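Long-range contacts in putative sulfatase yidJ (Bacteroides fragilis, PDB 2QZU), which probably hydrolyses sulfate esters as a metal-dependent arylsulfatase: residues A[399-404]-A[411-416]; A[419-424]-A[435-440]. One frame throughout, in Å; residues are numbered along the deposited sequence.

Interaction 1: residues A[399-404]-A[411-416]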
ATOM      1  N   GLN A 399      15.255 -33.494  -2.567  1.00  8.08           N
ATOM      2  CA  GLN A 399      15.702 -32.177  -2.125  1.00  4.70           C
ATOM      3  C   GLN A 399      15.221 -31.871  -0.714  1.00  7.15           C
ATOM      4  O   GLN A 399      14.138 -32.296  -0.308  1.00  7.12           O
ATOM      5  CB  GLN A 399      15.186 -31.096  -3.080  1.00  7.17           C
ATOM      6  CG  GLN A 399      15.751 -31.168  -4.494  1.00 11.75           C
ATOM      7  CD  GLN A 399      17.184 -30.676  -4.588  1.00 17.34           C
ATOM      8  OE1 GLN A 399      17.789 -30.287  -3.588  1.00  8.37           O
ATOM      9  NE2 GLN A 399      17.733 -30.685  -5.799  1.00 11.82           N
ATOM     10  N   PRO A 400      16.021 -31.117   0.052  1.00  6.14           N
ATOM     11  CA  PRO A 400      15.662 -30.756   1.426  1.00  4.65           C
ATOM     12  C   PRO A 400      14.717 -29.557   1.514  1.00  7.74           C
ATOM     13  O   PRO A 400      14.478 -28.863   0.523  1.00  5.89           O
ATOM     14  CB  PRO A 400      17.015 -30.443   2.051  1.00  4.20           C
ATOM     15  CG  PRO A 400      17.743 -29.790   0.905  1.00  3.86           C
ATOM     16  CD  PRO A 400      17.405 -30.698  -0.257  1.00  6.94           C
ATOM     17  N   TYR A 401      14.169 -29.343   2.707  1.00  7.32           N
ATOM     18  CA  TYR A 401      13.301 -28.201   2.989  1.00  5.88           C
ATOM     19  C   TYR A 401      13.828 -27.578   4.276  1.00  4.26           C
ATOM     20  O   TYR A 401      14.216 -28.297   5.198  1.00  6.74           O
ATOM     21  CB  TYR A 401      11.844 -28.608   3.211  1.00  7.57           C
ATOM     22  CG  TYR A 401      11.037 -27.475   3.813  1.00  7.30           C
ATOM     23  CD1 TYR A 401      10.761 -26.321   3.077  1.00  5.40           C
ATOM     24  CD2 TYR A 401      10.626 -27.516   5.144  1.00  5.36           C
ATOM     25  CE1 TYR A 401      10.104 -25.235   3.654  1.00 10.87           C
ATOM     26  CE2 TYR A 401       9.970 -26.433   5.732  1.00  8.76           C
ATOM     27  CZ  TYR A 401       9.715 -25.298   4.981  1.00  4.97           C
ATOM     28  OH  TYR A 401       9.080 -24.216   5.558  1.00  8.63           O
ATOM     29  N   TYR A 402      13.823 -26.252   4.353  1.00  4.19           N
ATOM     30  CA  TYR A 402      14.331 -25.567   5.536  1.00  3.35           C
ATOM     31  C   TYR A 402      13.529 -24.382   6.047  1.00  8.03           C
ATOM     32  O   TYR A 402      12.892 -23.656   5.288  1.00  7.87           O
ATOM     33  CB  TYR A 402      15.731 -24.993   5.268  1.00  4.26           C
ATOM     34  CG  TYR A 402      16.821 -25.988   5.020  1.00  3.11           C
ATOM     35  CD1 TYR A 402      17.545 -26.538   6.081  1.00  5.83           C
ATOM     36  CD2 TYR A 402      17.134 -26.391   3.723  1.00  3.40           C
ATOM     37  CE1 TYR A 402      18.551 -27.463   5.852  1.00  9.28           C
ATOM     38  CE2 TYR A 402      18.138 -27.318   3.485  1.00  5.81           C
ATOM     39  CZ  TYR A 402      18.839 -27.850   4.554  1.00 11.29           C
ATOM     40  OH  TYR A 402      19.815 -28.790   4.331  1.00  6.48           O
ATOM     41  N   PHE A 403      13.601 -24.214   7.362  1.00  9.15           N
ATOM     42  CA  PHE A 403      13.083 -23.057   8.065  1.00  5.43           C
ATOM     43  C   PHE A 403      13.960 -23.031   9.302  1.00  7.28           C
ATOM     44  O   PHE A 403      13.942 -23.967  10.103  1.00  6.90           O
ATOM     45  CB  PHE A 403      11.633 -23.124   8.531  1.00  9.70           C
ATOM     46  CG  PHE A 403      11.269 -21.937   9.380  1.00  8.67           C
ATOM     47  CD1 PHE A 403      11.251 -20.659   8.819  1.00 11.30           C
ATOM     48  CD2 PHE A 403      11.107 -22.063  10.758  1.00  7.04           C
ATOM     49  CE1 PHE A 403      11.092 -19.526   9.617  1.00 14.47           C
ATOM     50  CE2 PHE A 403      10.948 -20.937  11.563  1.00 14.08           C
ATOM     51  CZ  PHE A 403      10.943 -19.663  10.992  1.00 14.52           C
ATOM     52  N   VAL A 404      14.753 -21.976   9.430  1.00  8.16           N
ATOM     53  CA  VAL A 404      15.652 -21.829  10.566  1.00  6.88           C
ATOM     54  C   VAL A 404      15.294 -20.561  11.328  1.00  7.18           C
ATOM     55  O   VAL A 404      15.209 -19.484  10.739  1.00  9.55           O
ATOM     56  CB  VAL A 404      17.129 -21.717  10.101  1.00  6.59           C
ATOM     57  CG1 VAL A 404      18.053 -21.599  11.317  1.00  8.80           C
ATOM     58  CG2 VAL A 404      17.506 -22.919   9.261  1.00  7.60           C
ATOM     59  N   THR A 411      15.270 -24.362  16.869  1.00  6.54           N
ATOM     60  CA  THR A 411      13.846 -24.288  16.558  1.00  7.00           C
ATOM     61  C   THR A 411      13.675 -24.105  15.060  1.00  8.53           C
ATOM     62  O   THR A 411      14.392 -23.322  14.444  1.00  8.61           O
ATOM     63  CB  THR A 411      13.171 -23.109  17.293  1.00 10.64           C
ATOM     64  OG1 THR A 411      13.205 -23.350  18.705  1.00 12.85           O
ATOM     65  CG2 THR A 411      11.716 -22.952  16.851  1.00 14.07           C
ATOM     66  N   GLY A 412      12.730 -24.835  14.478  1.00  6.45           N
ATOM     67  CA  GLY A 412      12.500 -24.713  13.053  1.00  5.60           C
ATOM     68  C   GLY A 412      12.044 -26.001  12.398  1.00  7.08           C
ATOM     69  O   GLY A 412      11.646 -26.953  13.069  1.00  6.00           O
ATOM     70  N   TYR A 413      12.103 -26.017  11.071  1.00  7.50           N
ATOM     71  CA  TYR A 413      11.701 -27.170  10.277  1.00  6.13           C
ATOM     72  C   TYR A 413      12.851 -27.721   9.457  1.00  2.70           C
ATOM     73  O   TYR A 413      13.735 -26.980   9.032  1.00  6.87           O
ATOM     74  CB  TYR A 413      10.632 -26.781   9.251  1.00  5.51           C
ATOM     75  CG  TYR A 413       9.237 -26.539   9.756  1.00 12.59           C
ATOM     76  CD1 TYR A 413       8.373 -27.604  10.021  1.00 11.12           C
ATOM     77  CD2 TYR A 413       8.751 -25.241   9.901  1.00  9.98           C
ATOM     78  CE1 TYR A 413       7.052 -27.376  10.410  1.00  9.75           C
ATOM     79  CE2 TYR A 413       7.439 -25.003  10.294  1.00 17.47           C
ATOM     80  CZ  TYR A 413       6.595 -26.074  10.545  1.00 15.81           C
ATOM     81  OH  TYR A 413       5.294 -25.836  10.934  1.00 14.64           O
ATOM     82  N   ARG A 414      12.810 -29.025   9.219  1.00  5.58           N
ATOM     83  CA  ARG A 414      13.760 -29.683   8.328  1.00  5.33           C
ATOM     84  C   ARG A 414      12.893 -30.708   7.614  1.00  9.49           C
ATOM     85  O   ARG A 414      12.028 -31.335   8.230  1.00  8.85           O
ATOM     86  CB  ARG A 414      14.901 -30.374   9.078  1.00  2.17           C
ATOM     87  CG  ARG A 414      15.862 -29.413   9.749  1.00  2.50           C
ATOM     88  CD  ARG A 414      16.608 -28.514   8.758  1.00  5.27           C
ATOM     89  NE  ARG A 414      17.653 -27.767   9.452  1.00  5.84           N
ATOM     90  CZ  ARG A 414      17.427 -26.768  10.301  1.00  8.60           C
ATOM     91  NH1 ARG A 414      16.185 -26.374  10.556  1.00  6.33           N
ATOM     92  NH2 ARG A 414      18.441 -26.192  10.933  1.00  6.32           N
ATOM     93  N   GLY A 415      13.091 -30.860   6.314  1.00  6.13           N
ATOM     94  CA  GLY A 415      12.276 -31.817   5.594  1.00  4.96           C
ATOM     95  C   GLY A 415      12.907 -32.321   4.321  1.00  5.39           C
ATOM     96  O   GLY A 415      14.045 -31.986   3.995  1.00  5.88           O
ATOM     97  N   LEU A 416      12.149 -33.140   3.605  1.00  6.74           N
ATOM     98  CA  LEU A 416      12.592 -33.716   2.348  1.00  7.57           C
ATOM     99  C   LEU A 416      11.434 -33.717   1.358  1.00  9.71           C
ATOM    100  O   LEU A 416      10.276 -33.860   1.747  1.00  9.42           O
ATOM    101  CB  LEU A 416      13.063 -35.157   2.565  1.00  8.27           C
ATOM    102  CG  LEU A 416      14.260 -35.428   3.475  1.00 16.69           C
ATOM    103  CD1 LEU A 416      14.381 -36.934   3.700  1.00 19.44           C
ATOM    104  CD2 LEU A 416      15.529 -34.870   2.851  1.00 16.43           C
TER
HETATM  105  O   HOH W   1      16.351 -30.474   5.492  1.00  7.84           O
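F403 and Y413 face each other as a hydrogen-bonded pair in an antiparallel beta hairpin, whose strands 399-404 and 412-416 run at 166° to one another in the four-stranded C-terminal sheet. F403 N reaches Y413 O at 3.2 Å and Y413 N reaches F403 O at 2.9 Å; Y401 and G415 exchange a second pair of backbone bonds. On the face carrying Y401, F403 and Y413, CB of F403 lies in the plane of the Y413 ring at its edge, 3.8 Å from CD2. Y401 CE2 comes within 3.6 Å of Y413 CB, at the root of that side chain. G412 CA approaches F403 O at 3.4 Å in a CA-H...O contact.

On the face carrying Y402 and V404, the bend of R414 at chi2 (-63°) leans its chain across toward those two residues. CD then sits 3.5 Å from Y402 CD1, and V404 CG2 covers one face of the guanidinium. A salt bridge from NE to D474 and contacts with helix 455-471 hold this arginine from outside, while Y402 OH bonds W468 of that helix. Within the strand, R414 NH1 donates to Y413 O at 2.9 Å; F403 N binds the same oxygen from the opposite face of its carbonyl plane.

Interaction 2: residues A[419-424]-A[435-440]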
ATOM      1  N   ASP A 419       9.931 -37.245  -5.322  1.00 13.93           N
ATOM      2  CA  ASP A 419       9.066 -37.063  -6.479  1.00 14.34           C
ATOM      3  C   ASP A 419       7.599 -37.342  -6.167  1.00 12.26           C
ATOM      4  O   ASP A 419       6.731 -37.079  -6.996  1.00 15.08           O
ATOM      5  CB  ASP A 419       9.520 -37.946  -7.649  1.00 12.99           C
ATOM      6  CG  ASP A 419       9.672 -39.403  -7.262  1.00 24.79           C
ATOM      7  OD1 ASP A 419       8.905 -39.884  -6.401  1.00 26.51           O
ATOM      8  OD2 ASP A 419      10.558 -40.072  -7.833  1.00 27.41           O
ATOM      9  N   ARG A 420       7.321 -37.862  -4.975  1.00 11.73           N
ATOM     10  CA  ARG A 420       5.944 -38.166  -4.589  1.00 12.05           C
ATOM     11  C   ARG A 420       5.518 -37.592  -3.242  1.00 11.29           C
ATOM     12  O   ARG A 420       4.382 -37.134  -3.090  1.00 11.12           O
ATOM     13  CB  ARG A 420       5.725 -39.682  -4.560  1.00 14.47           C
ATOM     14  CG  ARG A 420       4.334 -40.080  -4.078  1.00 14.55           C
ATOM     15  CD  ARG A 420       4.152 -41.588  -4.021  1.00 17.15           C
ATOM     16  NE  ARG A 420       2.798 -41.942  -3.602  1.00 22.87           N
ATOM     17  CZ  ARG A 420       2.376 -43.186  -3.394  1.00 32.10           C
ATOM     18  NH1 ARG A 420       3.202 -44.210  -3.562  1.00 28.33           N
ATOM     19  NH2 ARG A 420       1.125 -43.405  -3.014  1.00 30.78           N
ATOM     20  N   TYR A 421       6.428 -37.613  -2.271  1.00  8.05           N
ATOM     21  CA  TYR A 421       6.130 -37.136  -0.922  1.00  7.86           C
ATOM     22  C   TYR A 421       6.855 -35.871  -0.471  1.00  6.32           C
ATOM     23  O   TYR A 421       7.956 -35.571  -0.920  1.00  7.33           O
ATOM     24  CB  TYR A 421       6.484 -38.225   0.100  1.00  6.04           C
ATOM     25  CG  TYR A 421       5.737 -39.532  -0.045  1.00 12.15           C
ATOM     26  CD1 TYR A 421       4.433 -39.666   0.427  1.00  9.84           C
ATOM     27  CD2 TYR A 421       6.340 -40.636  -0.648  1.00 11.77           C
ATOM     28  CE1 TYR A 421       3.744 -40.875   0.305  1.00  9.23           C
ATOM     29  CE2 TYR A 421       5.662 -41.848  -0.775  1.00 16.27           C
ATOM     30  CZ  TYR A 421       4.365 -41.956  -0.297  1.00 16.80           C
ATOM     31  OH  TYR A 421       3.689 -43.149  -0.424  1.00 15.06           O
ATOM     32  N   THR A 422       6.213 -35.134   0.431  1.00  5.31           N
ATOM     33  CA  THR A 422       6.829 -33.965   1.045  1.00  7.34           C
ATOM     34  C   THR A 422       6.746 -34.299   2.531  1.00  7.39           C
ATOM     35  O   THR A 422       5.653 -34.462   3.079  1.00  7.90           O
ATOM     36  CB  THR A 422       6.066 -32.659   0.755  1.00  9.55           C
ATOM     37  OG1 THR A 422       6.171 -32.348  -0.639  1.00 10.77           O
ATOM     38  CG2 THR A 422       6.666 -31.504   1.559  1.00 10.34           C
ATOM     39  N   TYR A 423       7.907 -34.437   3.164  1.00  8.84           N
ATOM     40  CA  TYR A 423       7.993 -34.781   4.580  1.00  8.22           C
ATOM     41  C   TYR A 423       8.711 -33.677   5.335  1.00  6.93           C
ATOM     42  O   TYR A 423       9.693 -33.121   4.848  1.00  9.09           O
ATOM     43  CB  TYR A 423       8.770 -36.094   4.742  1.00 13.89           C
ATOM     44  CG  TYR A 423       9.018 -36.516   6.175  1.00 10.59           C
ATOM     45  CD1 TYR A 423       7.997 -37.069   6.947  1.00 10.86           C
ATOM     46  CD2 TYR A 423      10.277 -36.365   6.757  1.00  7.99           C
ATOM     47  CE1 TYR A 423       8.225 -37.462   8.263  1.00 13.02           C
ATOM     48  CE2 TYR A 423      10.515 -36.756   8.074  1.00 12.59           C
ATOM     49  CZ  TYR A 423       9.482 -37.304   8.819  1.00 17.12           C
ATOM     50  OH  TYR A 423       9.705 -37.688  10.118  1.00 24.19           O
ATOM     51  N   ALA A 424       8.215 -33.349   6.521  1.00  8.63           N
ATOM     52  CA  ALA A 424       8.854 -32.320   7.325  1.00 10.07           C
ATOM     53  C   ALA A 424       8.625 -32.560   8.806  1.00  9.21           C
ATOM     54  O   ALA A 424       7.589 -33.089   9.210  1.00  9.93           O
ATOM     55  CB  ALA A 424       8.326 -30.952   6.938  1.00  8.80           C
ATOM     56  N   VAL A 435       5.097 -33.611  13.029  1.00 11.19           N
ATOM     57  CA  VAL A 435       5.517 -34.417  11.892  1.00  7.06           C
ATOM     58  C   VAL A 435       4.473 -34.232  10.800  1.00 11.47           C
ATOM     59  O   VAL A 435       3.273 -34.382  11.036  1.00 11.35           O
ATOM     60  CB  VAL A 435       5.618 -35.920  12.257  1.00 13.92           C
ATOM     61  CG1 VAL A 435       6.082 -36.717  11.050  1.00 11.32           C
ATOM     62  CG2 VAL A 435       6.591 -36.110  13.413  1.00 14.37           C
ATOM     63  N   ILE A 436       4.934 -33.896   9.603  1.00  9.19           N
ATOM     64  CA  ILE A 436       4.039 -33.659   8.482  1.00  9.93           C
ATOM     65  C   ILE A 436       4.429 -34.508   7.279  1.00 10.82           C
ATOM     66  O   ILE A 436       5.604 -34.613   6.937  1.00 10.53           O
ATOM     67  CB  ILE A 436       4.069 -32.166   8.092  1.00 15.49           C
ATOM     68  CG1 ILE A 436       3.664 -31.319   9.304  1.00 11.35           C
ATOM     69  CG2 ILE A 436       3.137 -31.903   6.916  1.00 11.41           C
ATOM     70  CD1 ILE A 436       4.025 -29.854   9.186  1.00 19.87           C
ATOM     71  N   LEU A 437       3.436 -35.120   6.642  1.00  8.37           N
ATOM     72  CA  LEU A 437       3.684 -35.947   5.473  1.00  8.49           C
ATOM     73  C   LEU A 437       2.535 -35.820   4.485  1.00 10.30           C
ATOM     74  O   LEU A 437       1.375 -36.011   4.841  1.00  9.74           O
ATOM     75  CB  LEU A 437       3.857 -37.416   5.876  1.00 14.77           C
ATOM     76  CG  LEU A 437       4.060 -38.416   4.729  1.00 12.16           C
ATOM     77  CD1 LEU A 437       5.305 -38.048   3.936  1.00 14.24           C
ATOM     78  CD2 LEU A 437       4.181 -39.827   5.294  1.00 15.52           C
ATOM     79  N   PHE A 438       2.867 -35.475   3.246  1.00  8.60           N
ATOM     80  CA  PHE A 438       1.865 -35.341   2.195  1.00  7.24           C
ATOM     81  C   PHE A 438       2.209 -36.263   1.032  1.00 10.61           C
ATOM     82  O   PHE A 438       3.368 -36.346   0.617  1.00  8.99           O
ATOM     83  CB  PHE A 438       1.810 -33.908   1.649  1.00 11.55           C
ATOM     84  CG  PHE A 438       1.335 -32.889   2.638  1.00 11.27           C
ATOM     85  CD1 PHE A 438       2.186 -31.868   3.061  1.00 11.37           C
ATOM     86  CD2 PHE A 438       0.032 -32.921   3.123  1.00 13.32           C
ATOM     87  CE1 PHE A 438       1.739 -30.890   3.955  1.00  5.85           C
ATOM     88  CE2 PHE A 438      -0.424 -31.956   4.014  1.00  7.63           C
ATOM     89  CZ  PHE A 438       0.431 -30.937   4.431  1.00  5.88           C
ATOM     90  N   ASP A 439       1.197 -36.954   0.520  1.00  9.48           N
ATOM     91  CA  ASP A 439       1.353 -37.837  -0.631  1.00  8.86           C
ATOM     92  C   ASP A 439       0.830 -36.977  -1.776  1.00  9.14           C
ATOM     93  O   ASP A 439      -0.379 -36.859  -1.963  1.00 11.57           O
ATOM     94  CB  ASP A 439       0.472 -39.080  -0.475  1.00 10.05           C
ATOM     95  CG  ASP A 439       0.568 -40.020  -1.666  1.00 13.26           C
ATOM     96  OD1 ASP A 439       0.848 -39.544  -2.789  1.00 13.24           O
ATOM     97  OD2 ASP A 439       0.348 -41.233  -1.484  1.00 19.85           O
ATOM     98  N   ARG A 440       1.735 -36.371  -2.537  1.00  9.76           N
ATOM     99  CA  ARG A 440       1.329 -35.486  -3.625  1.00 10.06           C
ATOM    100  C   ARG A 440       0.657 -36.161  -4.820  1.00 10.93           C
ATOM    101  O   ARG A 440       0.051 -35.489  -5.654  1.00 10.93           O
ATOM    102  CB  ARG A 440       2.523 -34.654  -4.094  1.00 11.81           C
ATOM    103  CG  ARG A 440       3.161 -33.826  -2.982  1.00  6.44           C
ATOM    104  CD  ARG A 440       3.961 -32.658  -3.557  1.00 10.01           C
ATOM    105  NE  ARG A 440       4.934 -33.098  -4.551  1.00 11.04           N
ATOM    106  CZ  ARG A 440       6.067 -33.736  -4.271  1.00  9.43           C
ATOM    107  NH1 ARG A 440       6.392 -34.016  -3.013  1.00  9.80           N
ATOM    108  NH2 ARG A 440       6.871 -34.110  -5.254  1.00  9.60           N
TER
HETATM  109  O   HOH W   2       6.829 -34.700  -8.549  1.00 35.11           O
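R420 grips D439 side-on with two nitrogens, one to each carboxylate oxygen: NE to OD1 at 3.2 Å, and NH2 to OD2 at 2.8 Å. The guanidinium and carboxylate planes are 64° apart, so this is a twisted salt bridge rather than a coplanar one; OD2 is met on its syn side, OD1 from above the carboxylate plane. R420 gets there with CG anti to its backbone N (chi1 176°) and a chain extended to NE, and Y421 OH lies over the centre of its guanidinium.

The pair closes the open end of an antiparallel hairpin, strands 421-424 and 435-439, in which T422 with F438 and A424 with I436 form the hydrogen-bonded pairs. R440 N continues the pairing beyond the strand, donating to R420 O at 2.8 Å. Across the sheet from the salt bridge, the R440 side chain crosses T422 at about a right angle and gives a weak bond from NH1 to OG1 (2.9 Å); its NH2 also bonds T418 O. Y421, Y423 and L437 share a face packed on helix 455-471. There L437 CD1 lies 4.0 Å from Y421 CD1, and V435 CG1 is 3.6 Å from Y423 CE1.

D439 OD1 also accepts from the backbone N of T441, as in an Asx turn, and from that of N442. The carboxylate thus tethers R420 and probably helps to order the following turn, and this surrounding of donors probably stabilises its negative charge.

How the interactions relate
From the N terminus, strand 399-404 comes first, and interaction 1 closes the short loop that returns the chain along 411-416. A short connection, residues 418-420, then leads into strand 421-428, and interaction 2 closes the next hairpin with 435-440. The two loops are in series, neither nesting nor crossing. Their centres are 12 Å apart, yet they touch because strands 412-417 and 421-428 are neighbours in the sheet: L416 N probably bonds Y423 O at 2.8 Å, and Y413 packs on I436. The four strands thus lie in chain order, with 399-404 at one margin and 431-439 at the other, and helix 455-471 packs against both hairpins.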